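Local coordinates for protein Xaa-Pro Dipeptidase (Alteromonas macleodii, PDB 2QS8) that probably acts as a metal-dependent carboxypeptidase or dipeptidase of the amidohydrolase superfamily, releasing a C-terminal residue, and holds methionine in its active site, at residues G148-P153 / A233-G238; K289-N292 / V298-K301. One frame throughout, in Å; residues are numbered along the deposited sequence.

Contact 1 (G148-P153 / A233-G238); sequences GGHADP and AVHAHG. With MET (methionine), chain D.
An offset stack of two imidazoles, His150 on His235, forms this contact in the methionine pocket of an amidohydrolase TIM barrel. His235 comes from the end of barrel strand 231-236; His150 comes from the loop between strands 145-146 and 171-172. The ring centroids lie 4.3 Å apart with their planes 18° from parallel. The overlap is partial: His150 CD2 sits over one face of His235, toward its rim, 3.5 Å from His235 CE1. Both rings swing off anti to their backbone nitrogens (chi1 179° for His150), which carries them from separate backbones into the space between. Histidine suits both places, being flat enough to stack while each ring keeps a nitrogen for a polar partner: His150 ND1 pairs with Ser203 OG, and His235 NE2 with the carbonyl of Gly199.

The bound methionine's carboxylate lies beside all three histidines. His150 CE1 approaches OXT of the methionine at 3.2 Å, obliquely to the ring, while the ligand's O lies at the edge of His235. On the loop side, His150 sits in a type I turn from Gly149 to Asp152, closed by the backbone bond of Asp152 N to Gly149 O. Gly148, whose positive phi favours glycine, gives its N-H to Asp152 OD2 at 2.9 Å, on the anti lone pair; the same oxygen forms a salt bridge with Lys187 of a second subunit. His237 ND1 is tied to Thr257, leaving the ring's other nitrogen to face the ligand: His237 NE2 donates to methionine O over 2.7 Å, nearly straight at 166°.

Contact 2 (K289-N292 / V298-K301); sequences KIDN and VRPK
The guanidinium of Arg299 has Ile290 O over one face, offset toward the rim about 4.0 Å above the plane, and Asp291 OD1 at its edge, nearly in plane. This surface salt bridge links the loop 289-292 to the first turn of helix 299-319 in the amidohydrolase TIM barrel. The grip is end-on but goes to a single oxygen: Arg299 NH1 and NH2 each stand 2.9 Å from Asp291 OD1. That shared acceptor makes both bonds bent, with N-H...O angles near 141°. The carboxylate is turned 68° from the guanidinium plane, and OD1 is met on its anti side, so the arrangement differs from the coplanar pairing in which two nitrogens engage two carboxylate oxygens.

Arginine suits this place because its long chain spans the gap between the helix and the loop. Its CG is anti to the backbone N (chi1 -171°), and the chain stays extended to NE, projecting the charged end across to the loop. Aspartate supplies the opposite charge: with CG of Asp291 anti to the carbonyl carbon, the carboxylate end comes nearer Arg299 although CB points away. NE of Arg299 is bound to the carbonyl of Ser288, a further link to the same loop. A methionine in its place would probably leave Asp291 without its positive mate and Ser288 O without this donor, freeing the loop to shift against the helix. Beside the salt bridge the backbone of the loop also lies close, with Lys289 O oblique to the guanidinium and 3.6 Å from Arg299 NH2.

Following the chain from the N terminus, the first of the four segments met is 148-153; the chain then passes through strand 192-196 before 233-238 closes contact 1, a loop with 79 residues between its segments. Contact 2 opens later and closes a far shorter one, with five residues between 289-292 and 298-301. The two follow in series, neither nesting nor crossing. Contact 1 ties a long loop to a barrel strand at the ligand pocket; contact 2 joins the loop after helix 278-287 to the start of helix 299-319 at the surface. Their centres are 19 Å apart, yet Lys301 NZ, on segment 298-301, reaches the carbonyl of Ser203, whose hydroxyl holds His150 in contact 1.

Contact 1 (G148-P153 / A233-G238)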
loop_
_atom_site.group_PDB
_atom_site.type_symbol
_atom_site.label_atom_id
_atom_site.label_comp_id
_atom_site.label_asym_id
_atom_site.label_seq_id
_atom_site.Cartn_x
_atom_site.Cartn_y
_atom_site.Cartn_z
ATOM N N GLY A 148 -9.477 11.161 -9.139
ATOM C CA GLY A 148 -10.634 11.848 -9.683
ATOM C C GLY A 148 -10.939 13.194 -9.051
ATOM O O GLY A 148 -11.851 13.892 -9.484
ATOM N N GLY A 149 -10.166 13.556 -8.034
ATOM C CA GLY A 149 -10.365 14.812 -7.337
ATOM C C GLY A 149 -10.163 16.058 -8.180
ATOM O O GLY A 149 -9.581 16.018 -9.275
ATOM N N HIS A 150 -10.634 17.179 -7.650
ATOM C CA HIS A 150 -10.546 18.456 -8.345
ATOM C C HIS A 150 -9.181 18.747 -8.949
ATOM O O HIS A 150 -9.092 19.326 -10.033
ATOM C CB HIS A 150 -10.953 19.595 -7.403
ATOM C CG HIS A 150 -10.879 20.954 -8.028
ATOM N ND1 HIS A 150 -11.598 21.298 -9.155
ATOM C CD2 HIS A 150 -10.165 22.052 -7.685
ATOM C CE1 HIS A 150 -11.327 22.552 -9.477
ATOM N NE2 HIS A 150 -10.463 23.035 -8.602
ATOM N N ALA A 151 -8.118 18.333 -8.269
ATOM C CA ALA A 151 -6.785 18.598 -8.779
ATOM C C ALA A 151 -6.077 17.392 -9.409
ATOM O O ALA A 151 -4.858 17.392 -9.556
ATOM C CB ALA A 151 -5.921 19.209 -7.677
ATOM N N ASP A 152 -6.836 16.366 -9.778
ATOM C CA ASP A 152 -6.245 15.203 -10.430
ATOM C C ASP A 152 -5.956 15.680 -11.856
ATOM O O ASP A 152 -6.875 15.974 -12.627
ATOM C CB ASP A 152 -7.237 14.037 -10.459
ATOM C CG ASP A 152 -6.657 12.782 -11.118
ATOM O OD1 ASP A 152 -5.755 12.915 -11.971
ATOM O OD2 ASP A 152 -7.120 11.666 -10.791
ATOM N N PRO A 153 -4.674 15.759 -12.231
ATOM C CA PRO A 153 -4.342 16.224 -13.577
ATOM C C PRO A 153 -4.719 15.293 -14.731
ATOM O O PRO A 153 -4.506 15.647 -15.889
ATOM C CB PRO A 153 -2.839 16.456 -13.491
ATOM C CG PRO A 153 -2.404 15.326 -12.638
ATOM C CD PRO A 153 -3.461 15.318 -11.522
ATOM N N ALA A 233 -2.650 24.881 2.767
ATOM C CA ALA A 233 -3.758 25.650 2.200
ATOM C C ALA A 233 -4.760 24.591 1.714
ATOM O O ALA A 233 -4.357 23.533 1.234
ATOM C CB ALA A 233 -3.271 26.502 1.032
ATOM N N VAL A 234 -6.054 24.875 1.827
ATOM C CA VAL A 234 -7.060 23.888 1.440
ATOM C C VAL A 234 -8.228 24.369 0.575
ATOM O O VAL A 234 -9.023 25.210 0.990
ATOM C CB VAL A 234 -7.650 23.201 2.711
ATOM C CG1 VAL A 234 -8.686 22.139 2.327
ATOM C CG2 VAL A 234 -6.532 22.580 3.525
ATOM N N HIS A 235 -8.327 23.822 -0.631
ATOM C CA HIS A 235 -9.435 24.138 -1.528
ATOM C C HIS A 235 -10.663 23.453 -0.918
ATOM O O HIS A 235 -10.596 22.279 -0.563
ATOM C CB HIS A 235 -9.167 23.550 -2.921
ATOM C CG HIS A 235 -10.373 23.486 -3.803
ATOM N ND1 HIS A 235 -10.652 24.437 -4.756
ATOM C CD2 HIS A 235 -11.369 22.573 -3.884
ATOM C CE1 HIS A 235 -11.766 24.117 -5.389
ATOM N NE2 HIS A 235 -12.220 22.988 -4.876
ATOM N N ALA A 236 -11.773 24.176 -0.788
ATOM C CA ALA A 236 -12.982 23.579 -0.232
ATOM C C ALA A 236 -14.237 24.406 -0.472
ATOM O O ALA A 236 -14.312 25.570 -0.085
ATOM C CB ALA A 236 -12.808 23.337 1.255
ATOM N N HIS A 237 -15.222 23.791 -1.116
ATOM C CA HIS A 237 -16.489 24.451 -1.393
ATOM C C HIS A 237 -17.551 23.836 -0.479
ATOM O O HIS A 237 -18.274 24.556 0.201
ATOM C CB HIS A 237 -16.894 24.257 -2.861
ATOM C CG HIS A 237 -16.026 24.984 -3.837
ATOM N ND1 HIS A 237 -15.899 26.355 -3.843
ATOM C CD2 HIS A 237 -15.267 24.533 -4.863
ATOM C CE1 HIS A 237 -15.100 26.720 -4.832
ATOM N NE2 HIS A 237 -14.702 25.631 -5.466
ATOM N N GLY A 238 -17.633 22.504 -0.476
ATOM C CA GLY A 238 -18.603 21.807 0.356
ATOM C C GLY A 238 -18.227 21.931 1.821
ATOM O O GLY A 238 -17.041 21.914 2.166
HETATM N N MET D . -10.553 27.434 -8.953
HETATM C CA MET D . -11.824 27.263 -8.188
HETATM C C MET D . -12.587 26.015 -8.625
HETATM O O MET D . -13.394 25.513 -7.818
HETATM C CB MET D . -12.714 28.488 -8.385
HETATM C CG MET D . -13.992 28.428 -7.593
HETATM S SD MET D . -14.864 29.952 -7.689
HETATM C CE MET D . -13.778 30.980 -6.742
HETATM O OXT MET D . -12.371 25.566 -9.772
#

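Contact 2 (K289-N292 / V298-K301)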
loop_
_atom_site.group_PDB
_atom_site.type_symbol
_atom_site.label_atom_id
_atom_site.label_comp_id
_atom_site.label_asym_id
_atom_site.label_seq_id
_atom_site.Cartn_x
_atom_site.Cartn_y
_atom_site.Cartn_z
ATOM N N LYS A 289 -22.893 32.197 -17.971
ATOM C CA LYS A 289 -24.054 32.622 -18.750
ATOM C C LYS A 289 -23.771 32.545 -20.250
ATOM O O LYS A 289 -24.683 32.646 -21.066
ATOM C CB LYS A 289 -24.443 34.055 -18.389
ATOM C CG LYS A 289 -24.739 34.283 -16.920
ATOM C CD LYS A 289 -24.967 35.762 -16.642
ATOM C CE LYS A 289 -25.170 36.028 -15.155
ATOM N NZ LYS A 289 -25.254 37.488 -14.844
ATOM N N ILE A 290 -22.499 32.382 -20.603
ATOM C CA ILE A 290 -22.087 32.290 -21.998
ATOM C C ILE A 290 -22.068 30.834 -22.442
ATOM O O ILE A 290 -21.360 30.013 -21.857
ATOM C CB ILE A 290 -20.687 32.867 -22.190
ATOM C CG1 ILE A 290 -20.643 34.299 -21.646
ATOM C CG2 ILE A 290 -20.301 32.805 -23.664
ATOM C CD1 ILE A 290 -19.265 34.925 -21.661
ATOM N N ASP A 291 -22.841 30.510 -23.475
ATOM C CA ASP A 291 -22.878 29.136 -23.959
ATOM C C ASP A 291 -21.500 28.670 -24.443
ATOM O O ASP A 291 -20.758 29.425 -25.074
ATOM C CB ASP A 291 -23.896 28.973 -25.103
ATOM C CG ASP A 291 -25.343 29.230 -24.666
ATOM O OD1 ASP A 291 -25.708 28.901 -23.510
ATOM O OD2 ASP A 291 -26.123 29.748 -25.496
ATOM N N ASN A 292 -21.171 27.422 -24.111
ATOM C CA ASN A 292 -19.915 26.786 -24.510
ATOM C C ASN A 292 -18.636 27.484 -24.074
ATOM O O ASN A 292 -17.583 27.293 -24.689
ATOM C CB ASN A 292 -19.888 26.588 -26.030
ATOM C CG ASN A 292 -21.045 25.732 -26.526
ATOM O OD1 ASN A 292 -21.202 24.585 -26.109
ATOM N ND2 ASN A 292 -21.859 26.291 -27.418
ATOM N N VAL A 298 -18.623 21.334 -16.428
ATOM C CA VAL A 298 -18.163 22.417 -15.561
ATOM C C VAL A 298 -19.213 23.527 -15.370
ATOM O O VAL A 298 -19.411 24.025 -14.259
ATOM C CB VAL A 298 -16.875 23.074 -16.131
ATOM C CG1 VAL A 298 -16.501 24.300 -15.306
ATOM C CG2 VAL A 298 -15.736 22.074 -16.148
ATOM N N ARG A 299 -19.880 23.906 -16.460
ATOM C CA ARG A 299 -20.884 24.973 -16.431
ATOM C C ARG A 299 -21.844 24.986 -15.232
ATOM O O ARG A 299 -22.007 26.011 -14.583
ATOM C CB ARG A 299 -21.697 24.965 -17.734
ATOM C CG ARG A 299 -22.613 26.170 -17.872
ATOM C CD ARG A 299 -23.293 26.227 -19.231
ATOM N NE ARG A 299 -23.906 27.531 -19.453
ATOM C CZ ARG A 299 -24.566 27.875 -20.551
ATOM N NH1 ARG A 299 -24.712 27.012 -21.545
ATOM N NH2 ARG A 299 -25.073 29.090 -20.663
ATOM N N PRO A 300 -22.501 23.855 -14.932
ATOM C CA PRO A 300 -23.436 23.783 -13.801
ATOM C C PRO A 300 -22.790 24.172 -12.470
ATOM O O PRO A 300 -23.376 24.903 -11.671
ATOM C CB PRO A 300 -23.873 22.316 -13.798
ATOM C CG PRO A 300 -23.726 21.907 -15.218
ATOM C CD PRO A 300 -22.431 22.560 -15.632
ATOM N N LYS A 301 -21.580 23.665 -12.245
ATOM C CA LYS A 301 -20.829 23.921 -11.023
ATOM C C LYS A 301 -20.469 25.395 -10.873
ATOM O O LYS A 301 -20.561 25.953 -9.780
ATOM C CB LYS A 301 -19.555 23.066 -11.007
ATOM C CG LYS A 301 -19.819 21.560 -11.104
ATOM C CD LYS A 301 -18.541 20.736 -10.965
ATOM C CE LYS A 301 -17.566 21.034 -12.094
ATOM N NZ LYS A 301 -16.271 20.316 -11.922
#